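Local structure of thiamine-binding periplasmic protein (Escherichia coli, 2QRY) at residues V24-T29 against K56-E61; N88-A93 against F308-V313; A273-I278 against Y285-V290. The protein binds thiamine, thiamine phosphate and thiamine diphosphate with high affinity in the periplasm, serving the ThiBPQ ABC transporter for thiamine import. All coordinates share one frame; numbering follows the deposited sequence.

Contact 1 of 3, residues V24-T29 against K56-E61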
ATOM      1  N   VAL A  24     -18.967   0.341  19.686  1.00 37.58           N
ATOM      2  CA  VAL A  24     -18.400   0.553  18.355  1.00 36.06           C
ATOM      3  C   VAL A  24     -16.877   0.676  18.334  1.00 35.27           C
ATOM      4  O   VAL A  24     -16.267   1.242  19.242  1.00 36.67           O
ATOM      5  CB  VAL A  24     -18.982   1.827  17.708  1.00 36.76           C
ATOM      6  CG1 VAL A  24     -18.512   1.940  16.262  1.00 38.85           C
ATOM      7  CG2 VAL A  24     -20.495   1.806  17.777  1.00 35.93           C
ATOM      8  N   LEU A  25     -16.267   0.134  17.286  1.00 32.71           N
ATOM      9  CA  LEU A  25     -14.822   0.211  17.115  1.00 30.71           C
ATOM     10  C   LEU A  25     -14.625   0.831  15.730  1.00 29.13           C
ATOM     11  O   LEU A  25     -14.831   0.182  14.701  1.00 28.35           O
ATOM     12  CB  LEU A  25     -14.203  -1.190  17.198  1.00 31.00           C
ATOM     13  CG  LEU A  25     -12.708  -1.364  17.515  1.00 31.06           C
ATOM     14  CD1 LEU A  25     -11.878  -1.285  16.261  1.00 32.39           C
ATOM     15  CD2 LEU A  25     -12.278  -0.325  18.525  1.00 29.74           C
ATOM     16  N   THR A  26     -14.254   2.105  15.717  1.00 27.77           N
ATOM     17  CA  THR A  26     -14.058   2.850  14.479  1.00 27.14           C
ATOM     18  C   THR A  26     -12.669   2.654  13.891  1.00 26.32           C
ATOM     19  O   THR A  26     -11.667   2.959  14.531  1.00 27.14           O
ATOM     20  CB  THR A  26     -14.307   4.353  14.720  1.00 28.27           C
ATOM     21  OG1 THR A  26     -15.662   4.535  15.148  1.00 28.23           O
ATOM     22  CG2 THR A  26     -14.073   5.157  13.449  1.00 27.32           C
ATOM     23  N   VAL A  27     -12.617   2.150  12.663  1.00 25.55           N
ATOM     24  CA  VAL A  27     -11.342   1.904  12.001  1.00 24.89           C
ATOM     25  C   VAL A  27     -11.153   2.680  10.689  1.00 24.76           C
ATOM     26  O   VAL A  27     -11.777   2.354   9.677  1.00 23.53           O
ATOM     27  CB  VAL A  27     -11.172   0.398  11.691  1.00 26.72           C
ATOM     28  CG1 VAL A  27      -9.811   0.149  11.042  1.00 23.08           C
ATOM     29  CG2 VAL A  27     -11.325  -0.424  12.974  1.00 24.98           C
ATOM     30  N   TYR A  28     -10.289   3.696  10.714  1.00 22.45           N
ATOM     31  CA  TYR A  28      -9.991   4.481   9.518  1.00 22.16           C
ATOM     32  C   TYR A  28      -9.161   3.634   8.547  1.00 21.99           C
ATOM     33  O   TYR A  28      -8.216   2.963   8.955  1.00 21.88           O
ATOM     34  CB  TYR A  28      -9.178   5.731   9.868  1.00 21.32           C
ATOM     35  CG  TYR A  28      -9.953   6.880  10.469  1.00 23.44           C
ATOM     36  CD1 TYR A  28     -11.326   6.789  10.704  1.00 24.43           C
ATOM     37  CD2 TYR A  28      -9.309   8.071  10.789  1.00 24.02           C
ATOM     38  CE1 TYR A  28     -12.034   7.862  11.242  1.00 25.57           C
ATOM     39  CE2 TYR A  28     -10.002   9.145  11.322  1.00 25.64           C
ATOM     40  CZ  TYR A  28     -11.362   9.037  11.547  1.00 26.99           C
ATOM     41  OH  TYR A  28     -12.044  10.108  12.074  1.00 30.25           O
ATOM     42  N   THR A  29      -9.504   3.679   7.264  1.00 20.92           N
ATOM     43  CA  THR A  29      -8.760   2.924   6.262  1.00 21.16           C
ATOM     44  C   THR A  29      -9.003   3.509   4.865  1.00 20.20           C
ATOM     45  O   THR A  29      -9.777   4.452   4.715  1.00 16.61           O
ATOM     46  CB  THR A  29      -9.157   1.421   6.288  1.00 21.76           C
ATOM     47  OG1 THR A  29      -8.261   0.679   5.451  1.00 23.36           O
ATOM     48  CG2 THR A  29     -10.597   1.230   5.798  1.00 20.78           C
ATOM     49  N   LYS A  56     -16.700  -0.641  12.721  1.00 40.97           N
ATOM     50  CA  LYS A  56     -17.065   0.361  11.731  1.00 40.78           C
ATOM     51  C   LYS A  56     -15.859   0.779  10.896  1.00 38.58           C
ATOM     52  O   LYS A  56     -15.046   1.599  11.324  1.00 38.05           O
ATOM     53  CB  LYS A  56     -17.681   1.569  12.438  1.00 41.89           C
ATOM     54  CG  LYS A  56     -18.662   2.345  11.591  1.00 45.01           C
ATOM     55  CD  LYS A  56     -19.582   3.196  12.457  1.00 46.75           C
ATOM     56  CE  LYS A  56     -20.496   2.329  13.328  1.00 48.27           C
ATOM     57  NZ  LYS A  56     -21.463   3.148  14.124  1.00 47.33           N
ATOM     58  N   LEU A  57     -15.748   0.192   9.707  1.00 36.64           N
ATOM     59  CA  LEU A  57     -14.653   0.478   8.789  1.00 34.29           C
ATOM     60  C   LEU A  57     -14.984   1.683   7.924  1.00 33.98           C
ATOM     61  O   LEU A  57     -15.890   1.640   7.096  1.00 33.53           O
ATOM     62  CB  LEU A  57     -14.383  -0.737   7.907  1.00 34.67           C
ATOM     63  CG  LEU A  57     -13.614  -1.859   8.604  1.00 36.79           C
ATOM     64  CD1 LEU A  57     -13.704  -3.150   7.787  1.00 36.83           C
ATOM     65  CD2 LEU A  57     -12.166  -1.421   8.793  1.00 34.55           C
ATOM     66  N   VAL A  58     -14.235   2.758   8.114  1.00 32.27           N
ATOM     67  CA  VAL A  58     -14.467   3.982   7.375  1.00 32.12           C
ATOM     68  C   VAL A  58     -13.418   4.228   6.298  1.00 31.22           C
ATOM     69  O   VAL A  58     -12.258   4.503   6.612  1.00 31.14           O
ATOM     70  CB  VAL A  58     -14.468   5.199   8.334  1.00 33.98           C
ATOM     71  CG1 VAL A  58     -14.876   6.448   7.588  1.00 35.33           C
ATOM     72  CG2 VAL A  58     -15.401   4.944   9.507  1.00 34.34           C
ATOM     73  N   ALA A  59     -13.819   4.115   5.035  1.00 29.42           N
ATOM     74  CA  ALA A  59     -12.911   4.379   3.922  1.00 28.97           C
ATOM     75  C   ALA A  59     -12.820   5.902   3.893  1.00 28.92           C
ATOM     76  O   ALA A  59     -13.581   6.571   3.192  1.00 29.34           O
ATOM     77  CB  ALA A  59     -13.496   3.857   2.627  1.00 28.26           C
ATOM     78  N   LEU A  60     -11.871   6.436   4.651  1.00 27.85           N
ATOM     79  CA  LEU A  60     -11.703   7.876   4.801  1.00 27.95           C
ATOM     80  C   LEU A  60     -10.702   8.609   3.908  1.00 26.87           C
ATOM     81  O   LEU A  60     -10.975   9.706   3.413  1.00 25.11           O
ATOM     82  CB  LEU A  60     -11.347   8.159   6.259  1.00 29.37           C
ATOM     83  CG  LEU A  60     -12.048   9.375   6.840  1.00 32.55           C
ATOM     84  CD1 LEU A  60     -13.552   9.211   6.646  1.00 32.99           C
ATOM     85  CD2 LEU A  60     -11.696   9.524   8.310  1.00 33.18           C
ATOM     86  N   GLU A  61      -9.531   8.022   3.728  1.00 25.10           N
ATOM     87  CA  GLU A  61      -8.499   8.655   2.928  1.00 24.43           C
ATOM     88  C   GLU A  61      -7.616   7.584   2.326  1.00 23.92           C
ATOM     89  O   GLU A  61      -7.749   6.395   2.631  1.00 23.22           O
ATOM     90  CB  GLU A  61      -7.605   9.539   3.810  1.00 25.19           C
ATOM     91  CG  GLU A  61      -8.285  10.679   4.549  1.00 26.83           C
ATOM     92  CD  GLU A  61      -8.470  11.910   3.685  1.00 27.11           C
ATOM     93  OE1 GLU A  61      -7.868  11.979   2.592  1.00 25.43           O
ATOM     94  OE2 GLU A  61      -9.209  12.821   4.110  1.00 31.81           O
TER
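The ring of Tyr28 carries the methyl CD2 of Leu60 over one face: CD2 lies 3.3 Å from the ring centroid of Tyr28 and 12° off the normal, a close CH-pi contact over the ring centre. Val58 meets the same ring obliquely, with its CB 4.2 Å from CD1 of Tyr28. Tyr28 stands on the face of the sheet that also carries Thr26, Lys56 and Val58, and with CG anti to the carbonyl carbon (chi1 -78°) its ring is brought under CD2 of Leu60. The hydroxyl of Tyr28 is hydrogen-bonded to Glu73, and Leu66 of helix 63-73 also packs on the residue. On the opposite side of the sheet, CD2 of Leu57 presses on CB of Val27 at 3.6 Å, the two side chains running side by side. At the start of the pair, CG1 of Val24 meets the aliphatic CE of Lys56 at 3.6 Å.

The strands themselves run parallel, with their short axes 24° apart. Val27 straddles Leu57: its N donates to Lys56 O at 2.8 Å and its O accepts from Val58 N at 2.9 Å. Thr29 does the same around Ala59, giving its N-H to Val58 O and taking the N-H of Leu60 at 2.9 Å. That last bond survives the end of the strand, where Ala59 centres an inverse gamma turn. OG1 of Thr29 bonds to Leu83 O in strand 81-86, which flanks strand 24-29 on its other edge.

Two parallel strands joined through helical connections are the beta-alpha-beta arrangement of an alpha/beta lobe. Chemically, the backbone bonds hold the pair up to Leu60; Glu61, salt-bridged to Arg69, immediately precedes the thiamine-binding Asp62 and Gly63, so the strand end probably helps place them.

Contact 2 of 3, residues N88-A93 against F308-V313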
ATOM      1  N   ASN A  88       6.820   3.019   5.294  1.00 23.86           N
ATOM      2  CA  ASN A  88       7.437   4.302   4.979  1.00 24.72           C
ATOM      3  C   ASN A  88       6.922   5.466   5.817  1.00 25.73           C
ATOM      4  O   ASN A  88       7.508   6.550   5.802  1.00 26.99           O
ATOM      5  CB  ASN A  88       7.238   4.639   3.496  1.00 25.51           C
ATOM      6  CG  ASN A  88       7.876   3.619   2.577  1.00 26.54           C
ATOM      7  OD1 ASN A  88       9.040   3.247   2.749  1.00 26.17           O
ATOM      8  ND2 ASN A  88       7.121   3.168   1.584  1.00 28.29           N
ATOM      9  N   LEU A  89       5.838   5.256   6.552  1.00 25.16           N
ATOM     10  CA  LEU A  89       5.267   6.332   7.351  1.00 25.34           C
ATOM     11  C   LEU A  89       5.432   6.141   8.850  1.00 26.56           C
ATOM     12  O   LEU A  89       4.997   6.989   9.625  1.00 25.64           O
ATOM     13  CB  LEU A  89       3.779   6.474   7.040  1.00 23.67           C
ATOM     14  CG  LEU A  89       3.345   6.811   5.613  1.00 24.77           C
ATOM     15  CD1 LEU A  89       1.840   6.599   5.485  1.00 19.42           C
ATOM     16  CD2 LEU A  89       3.725   8.256   5.287  1.00 23.54           C
ATOM     17  N   LEU A  90       6.050   5.033   9.260  1.00 27.92           N
ATOM     18  CA  LEU A  90       6.233   4.731  10.684  1.00 28.88           C
ATOM     19  C   LEU A  90       6.816   5.863  11.532  1.00 29.84           C
ATOM     20  O   LEU A  90       6.228   6.256  12.536  1.00 31.04           O
ATOM     21  CB  LEU A  90       7.111   3.493  10.860  1.00 28.49           C
ATOM     22  CG  LEU A  90       6.615   2.168  10.279  1.00 29.55           C
ATOM     23  CD1 LEU A  90       7.608   1.063  10.652  1.00 31.41           C
ATOM     24  CD2 LEU A  90       5.229   1.842  10.813  1.00 28.22           C
ATOM     25  N   ASP A  91       7.971   6.375  11.131  1.00 29.74           N
ATOM     26  CA  ASP A  91       8.623   7.445  11.872  1.00 31.11           C
ATOM     27  C   ASP A  91       7.682   8.637  12.016  1.00 31.07           C
ATOM     28  O   ASP A  91       7.475   9.160  13.115  1.00 30.26           O
ATOM     29  CB  ASP A  91       9.891   7.879  11.139  1.00 33.82           C
ATOM     30  CG  ASP A  91      10.889   8.556  12.051  1.00 37.56           C
ATOM     31  OD1 ASP A  91      11.539   7.842  12.846  1.00 38.98           O
ATOM     32  OD2 ASP A  91      11.023   9.800  11.978  1.00 39.68           O
ATOM     33  N   ALA A  92       7.118   9.058  10.886  1.00 29.56           N
ATOM     34  CA  ALA A  92       6.198  10.188  10.840  1.00 27.53           C
ATOM     35  C   ALA A  92       5.012   9.972  11.773  1.00 27.54           C
ATOM     36  O   ALA A  92       4.595  10.896  12.479  1.00 26.14           O
ATOM     37  CB  ALA A  92       5.710  10.396   9.417  1.00 26.65           C
ATOM     38  N   ALA A  93       4.482   8.751  11.780  1.00 26.06           N
ATOM     39  CA  ALA A  93       3.341   8.411  12.628  1.00 27.75           C
ATOM     40  C   ALA A  93       3.681   8.460  14.120  1.00 28.31           C
ATOM     41  O   ALA A  93       2.991   9.123  14.892  1.00 26.62           O
ATOM     42  CB  ALA A  93       2.807   7.025  12.268  1.00 23.94           C
ATOM     43  N   PHE A 308      13.836   2.049   2.354  1.00 26.84           N
ATOM     44  CA  PHE A 308      14.494   3.091   3.135  1.00 22.99           C
ATOM     45  C   PHE A 308      14.038   2.813   4.552  1.00 23.28           C
ATOM     46  O   PHE A 308      13.018   2.160   4.749  1.00 22.51           O
ATOM     47  CB  PHE A 308      14.000   4.485   2.759  1.00 20.64           C
ATOM     48  CG  PHE A 308      14.647   5.057   1.548  1.00 19.07           C
ATOM     49  CD1 PHE A 308      13.912   5.248   0.378  1.00 17.23           C
ATOM     50  CD2 PHE A 308      15.990   5.420   1.571  1.00 16.63           C
ATOM     51  CE1 PHE A 308      14.509   5.796  -0.755  1.00 16.16           C
ATOM     52  CE2 PHE A 308      16.601   5.972   0.443  1.00 14.71           C
ATOM     53  CZ  PHE A 308      15.859   6.160  -0.723  1.00 16.27           C
ATOM     54  N   THR A 309      14.780   3.301   5.540  1.00 23.62           N
ATOM     55  CA  THR A 309      14.375   3.103   6.923  1.00 24.40           C
ATOM     56  C   THR A 309      13.308   4.158   7.177  1.00 24.63           C
ATOM     57  O   THR A 309      13.282   5.183   6.501  1.00 21.77           O
ATOM     58  CB  THR A 309      15.540   3.334   7.903  1.00 25.56           C
ATOM     59  OG1 THR A 309      15.862   4.729   7.944  1.00 24.37           O
ATOM     60  CG2 THR A 309      16.769   2.541   7.459  1.00 24.85           C
ATOM     61  N   PRO A 310      12.404   3.914   8.140  1.00 25.80           N
ATOM     62  CA  PRO A 310      11.360   4.901   8.422  1.00 27.54           C
ATOM     63  C   PRO A 310      11.947   6.273   8.712  1.00 28.96           C
ATOM     64  O   PRO A 310      11.353   7.293   8.381  1.00 30.30           O
ATOM     65  CB  PRO A 310      10.644   4.301   9.626  1.00 28.05           C
ATOM     66  CG  PRO A 310      10.732   2.830   9.342  1.00 24.75           C
ATOM     67  CD  PRO A 310      12.181   2.684   8.922  1.00 25.14           C
ATOM     68  N   ALA A 311      13.126   6.290   9.321  1.00 30.36           N
ATOM     69  CA  ALA A 311      13.784   7.546   9.656  1.00 32.43           C
ATOM     70  C   ALA A 311      14.240   8.293   8.407  1.00 33.05           C
ATOM     71  O   ALA A 311      14.081   9.513   8.308  1.00 34.75           O
ATOM     72  CB  ALA A 311      14.983   7.285  10.571  1.00 31.59           C
ATOM     73  N   GLU A 312      14.800   7.562   7.450  1.00 32.17           N
ATOM     74  CA  GLU A 312      15.288   8.184   6.228  1.00 32.02           C
ATOM     75  C   GLU A 312      14.185   8.837   5.408  1.00 31.57           C
ATOM     76  O   GLU A 312      14.385   9.909   4.841  1.00 33.02           O
ATOM     77  CB  GLU A 312      16.045   7.155   5.386  1.00 31.46           C
ATOM     78  CG  GLU A 312      17.225   6.542   6.125  1.00 32.52           C
ATOM     79  CD  GLU A 312      17.928   5.449   5.338  1.00 33.36           C
ATOM     80  OE1 GLU A 312      17.258   4.491   4.901  1.00 33.48           O
ATOM     81  OE2 GLU A 312      19.159   5.547   5.162  1.00 34.85           O
ATOM     82  N   VAL A 313      13.018   8.205   5.350  1.00 31.09           N
ATOM     83  CA  VAL A 313      11.913   8.761   4.582  1.00 31.00           C
ATOM     84  C   VAL A 313      11.305   9.996   5.241  1.00 31.07           C
ATOM     85  O   VAL A 313      11.097  11.009   4.586  1.00 30.45           O
ATOM     86  CB  VAL A 313      10.814   7.711   4.346  1.00 30.11           C
ATOM     87  CG1 VAL A 313      11.339   6.614   3.439  1.00 27.89           C
ATOM     88  CG2 VAL A 313      10.375   7.116   5.661  1.00 32.63           C
TER
HETATM   89  O   HOH W   1       8.677   7.282   8.250  1.00 34.81           O
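Pro310 sits against Leu90 and Asp91 where two helices begin. Its CG lies 3.8 Å from CD1 of Leu90, the ring and the leucine chain running side by side, while CB of Asp91 approaches Pro310 O at 3.2 Å. With its CG swung opposite the backbone N (chi1 -157°), Asp91 sends its carboxylate alongside the first turn of the facing helix, its CG 3.9 Å from CA of Ala311. No direct hydrogen bond joins the segments; a water does so instead. It donates to Asn88 O at 2.8 Å and to Pro310 O at 2.7 Å, and accepts a weak bond from Asp91 N.

Behind this first shell, a capping box shapes the start of helix 310-328. Thr309 OG1 accepts from Glu312 N at 3.1 Å, and Glu312 OE1, met on its anti side, takes Thr309 N at 2.8 Å in a nearly straight bond (172°). The hydroxyl of Tyr244 bonds both to Asn88 OD1 and to Phe308 N, a second polar link between the segments. Leu172 of helix 165-178 underlies Asn88 and Val313.

The chemistry is thus a small apolar patch beside two separate polar bridges, one through a water and one through the Tyr244 hydroxyl. Asp91 lies in the first turn of helix 90-96, whose dipole would probably favour its negative charge.

Contact 3 of 3, residues A273-I278 against Y285-V290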
ATOM      1  N   ALA A 273      -8.208 -15.741  10.909  1.00 38.39           N
ATOM      2  CA  ALA A 273      -9.534 -15.247  10.535  1.00 38.96           C
ATOM      3  C   ALA A 273      -9.422 -13.973   9.695  1.00 39.50           C
ATOM      4  O   ALA A 273     -10.257 -13.705   8.827  1.00 40.40           O
ATOM      5  CB  ALA A 273     -10.363 -14.981  11.784  1.00 38.47           C
ATOM      6  N   PHE A 274      -8.374 -13.199   9.960  1.00 39.03           N
ATOM      7  CA  PHE A 274      -8.121 -11.949   9.248  1.00 38.40           C
ATOM      8  C   PHE A 274      -7.310 -12.251   7.994  1.00 36.67           C
ATOM      9  O   PHE A 274      -7.787 -12.101   6.869  1.00 37.20           O
ATOM     10  CB  PHE A 274      -7.325 -10.994  10.152  1.00 39.45           C
ATOM     11  CG  PHE A 274      -7.206  -9.595   9.616  1.00 39.82           C
ATOM     12  CD1 PHE A 274      -8.164  -8.633   9.926  1.00 39.71           C
ATOM     13  CD2 PHE A 274      -6.135  -9.236   8.800  1.00 39.52           C
ATOM     14  CE1 PHE A 274      -8.057  -7.328   9.432  1.00 39.49           C
ATOM     15  CE2 PHE A 274      -6.019  -7.939   8.303  1.00 40.41           C
ATOM     16  CZ  PHE A 274      -6.986  -6.980   8.621  1.00 39.44           C
ATOM     17  N   GLN A 275      -6.075 -12.688   8.223  1.00 35.56           N
ATOM     18  CA  GLN A 275      -5.122 -13.029   7.175  1.00 35.06           C
ATOM     19  C   GLN A 275      -5.694 -13.841   6.020  1.00 34.33           C
ATOM     20  O   GLN A 275      -5.322 -13.635   4.871  1.00 34.39           O
ATOM     21  CB  GLN A 275      -3.954 -13.782   7.800  1.00 34.48           C
ATOM     22  CG  GLN A 275      -3.162 -12.945   8.786  1.00 34.32           C
ATOM     23  CD  GLN A 275      -2.485 -11.764   8.114  1.00 33.99           C
ATOM     24  OE1 GLN A 275      -2.844 -10.606   8.343  1.00 33.19           O
ATOM     25  NE2 GLN A 275      -1.506 -12.055   7.271  1.00 31.63           N
ATOM     26  N   ASN A 276      -6.595 -14.763   6.334  1.00 33.87           N
ATOM     27  CA  ASN A 276      -7.219 -15.608   5.326  1.00 33.29           C
ATOM     28  C   ASN A 276      -8.006 -14.811   4.294  1.00 32.34           C
ATOM     29  O   ASN A 276      -8.319 -15.325   3.217  1.00 32.06           O
ATOM     30  CB  ASN A 276      -8.153 -16.627   5.995  1.00 34.92           C
ATOM     31  CG  ASN A 276      -7.467 -17.943   6.293  1.00 35.32           C
ATOM     32  OD1 ASN A 276      -6.995 -18.622   5.385  1.00 37.13           O
ATOM     33  ND2 ASN A 276      -7.410 -18.312   7.567  1.00 35.70           N
ATOM     34  N   ALA A 277      -8.339 -13.564   4.615  1.00 30.66           N
ATOM     35  CA  ALA A 277      -9.100 -12.739   3.679  1.00 29.32           C
ATOM     36  C   ALA A 277      -8.215 -11.762   2.914  1.00 28.50           C
ATOM     37  O   ALA A 277      -8.675 -11.099   1.984  1.00 28.06           O
ATOM     38  CB  ALA A 277     -10.203 -11.986   4.416  1.00 28.28           C
ATOM     39  N   ILE A 278      -6.944 -11.680   3.300  1.00 27.78           N
ATOM     40  CA  ILE A 278      -6.013 -10.777   2.638  1.00 26.80           C
ATOM     41  C   ILE A 278      -5.665 -11.180   1.205  1.00 27.39           C
ATOM     42  O   ILE A 278      -5.754 -10.359   0.292  1.00 26.83           O
ATOM     43  CB  ILE A 278      -4.696 -10.626   3.443  1.00 26.65           C
ATOM     44  CG1 ILE A 278      -4.911  -9.670   4.624  1.00 28.09           C
ATOM     45  CG2 ILE A 278      -3.584 -10.087   2.542  1.00 27.03           C
ATOM     46  CD1 ILE A 278      -5.294  -8.253   4.208  1.00 23.15           C
ATOM     47  N   TYR A 285       0.531 -10.155  -0.012  1.00 24.63           N
ATOM     48  CA  TYR A 285       1.006 -11.339   0.703  1.00 26.29           C
ATOM     49  C   TYR A 285       0.679 -11.189   2.188  1.00 28.02           C
ATOM     50  O   TYR A 285       0.963 -10.155   2.794  1.00 28.74           O
ATOM     51  CB  TYR A 285       2.517 -11.515   0.517  1.00 23.76           C
ATOM     52  CG  TYR A 285       2.919 -11.828  -0.904  1.00 22.28           C
ATOM     53  CD1 TYR A 285       2.632 -13.069  -1.474  1.00 21.35           C
ATOM     54  CD2 TYR A 285       3.567 -10.877  -1.690  1.00 23.11           C
ATOM     55  CE1 TYR A 285       2.980 -13.355  -2.792  1.00 19.62           C
ATOM     56  CE2 TYR A 285       3.921 -11.151  -3.009  1.00 22.07           C
ATOM     57  CZ  TYR A 285       3.622 -12.392  -3.553  1.00 20.38           C
ATOM     58  OH  TYR A 285       3.959 -12.659  -4.856  1.00 20.69           O
ATOM     59  N   PRO A 286       0.069 -12.221   2.792  1.00 29.71           N
ATOM     60  CA  PRO A 286      -0.299 -12.204   4.210  1.00 29.91           C
ATOM     61  C   PRO A 286       0.915 -12.121   5.122  1.00 30.39           C
ATOM     62  O   PRO A 286       2.041 -12.438   4.725  1.00 29.98           O
ATOM     63  CB  PRO A 286      -1.053 -13.520   4.391  1.00 30.25           C
ATOM     64  CG  PRO A 286      -1.589 -13.801   3.034  1.00 30.35           C
ATOM     65  CD  PRO A 286      -0.427 -13.448   2.149  1.00 30.06           C
ATOM     66  N   VAL A 287       0.672 -11.699   6.354  1.00 30.64           N
ATOM     67  CA  VAL A 287       1.728 -11.564   7.337  1.00 33.67           C
ATOM     68  C   VAL A 287       1.831 -12.846   8.171  1.00 35.76           C
ATOM     69  O   VAL A 287       2.840 -13.091   8.832  1.00 36.12           O
ATOM     70  CB  VAL A 287       1.461 -10.334   8.231  1.00 31.31           C
ATOM     71  CG1 VAL A 287       0.313 -10.603   9.170  1.00 31.06           C
ATOM     72  CG2 VAL A 287       2.700  -9.966   8.966  1.00 32.65           C
ATOM     73  N   ALA A 288       0.779 -13.660   8.127  1.00 37.80           N
ATOM     74  CA  ALA A 288       0.751 -14.938   8.836  1.00 40.84           C
ATOM     75  C   ALA A 288       0.853 -16.026   7.773  1.00 43.37           C
ATOM     76  O   ALA A 288       0.398 -15.837   6.645  1.00 44.10           O
ATOM     77  CB  ALA A 288      -0.547 -15.090   9.612  1.00 40.69           C
ATOM     78  N   ASN A 289       1.449 -17.159   8.133  1.00 45.70           N
ATOM     79  CA  ASN A 289       1.622 -18.270   7.203  1.00 47.49           C
ATOM     80  C   ASN A 289       0.313 -18.951   6.810  1.00 49.00           C
ATOM     81  O   ASN A 289       0.110 -20.131   7.093  1.00 50.87           O
ATOM     82  CB  ASN A 289       2.589 -19.302   7.794  1.00 47.29           C
ATOM     83  N   VAL A 290      -0.575 -18.203   6.162  1.00 50.42           N
ATOM     84  CA  VAL A 290      -1.848 -18.750   5.706  1.00 51.09           C
ATOM     85  C   VAL A 290      -1.601 -19.329   4.313  1.00 51.67           C
ATOM     86  O   VAL A 290      -0.518 -19.153   3.751  1.00 52.60           O
ATOM     87  CB  VAL A 290      -2.939 -17.652   5.642  1.00 51.62           C
ATOM     88  CG1 VAL A 290      -2.464 -16.498   4.794  1.00 51.62           C
ATOM     89  CG2 VAL A 290      -4.227 -18.221   5.072  1.00 51.64           C
TER
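A type I beta turn from Gln275 to Ile278 follows on from helical residues 273-275 and faces a chain that is extended at Tyr285 and Pro286 and then curls round, with CA of Gln275 5.7 Å from CA of Pro286 and CA of Asn276 6.2 Å from CA of Val290. Gln275 points into that curl. Its CG rests on CB of Ala288 at 3.5 Å, and a bend at chi2 (-64°) carries the amide to the backbone of Val287 and Ala288; the modelled orientation of that amide is doubtful. On one flank CG2 of Ile278 touches CG of Pro286 at 4.2 Å, a loose apolar contact. On another, CG1 of Val290 lies 4.0 Å from Gln275 O. ND2 of Asn276 turns back to bond Pro272 O, four residues earlier.

The contact sits against strand 121-133. The short, weakly bonded strand 285-286 pairs antiparallel with it, and Ile278 packs on its Phe123 and Val287 on its Pro122. Phe274 leans on Phe268 of helix 259-269 and Val43 of helix 40-48, while Tyr285 meets the ring of Tyr125 and touches Thr220, a thiamine-binding residue.

Contact 1 closes first along the chain, before contact 2 opens; contact 3 is nested inside the long loop that contact 2 closes. Their centres are 20 to 24 Å apart and none touches another, the nearest atoms of contacts 1 and 3 being about 7 Å apart. Contacts 1 and 3 reach the same mixed sheet, through strands 24-29 and 54-59 in one case and strand 285-286 in the other, whereas contact 2 joins the starts of helices 90-96 and 310-328. The side chains of Glu61, Ile278 and Asn88 lie about 7, 8 and 10 Å from the bound thiamin phosphate, too far for direct contact, so the three contacts probably belong to outer shells round the site.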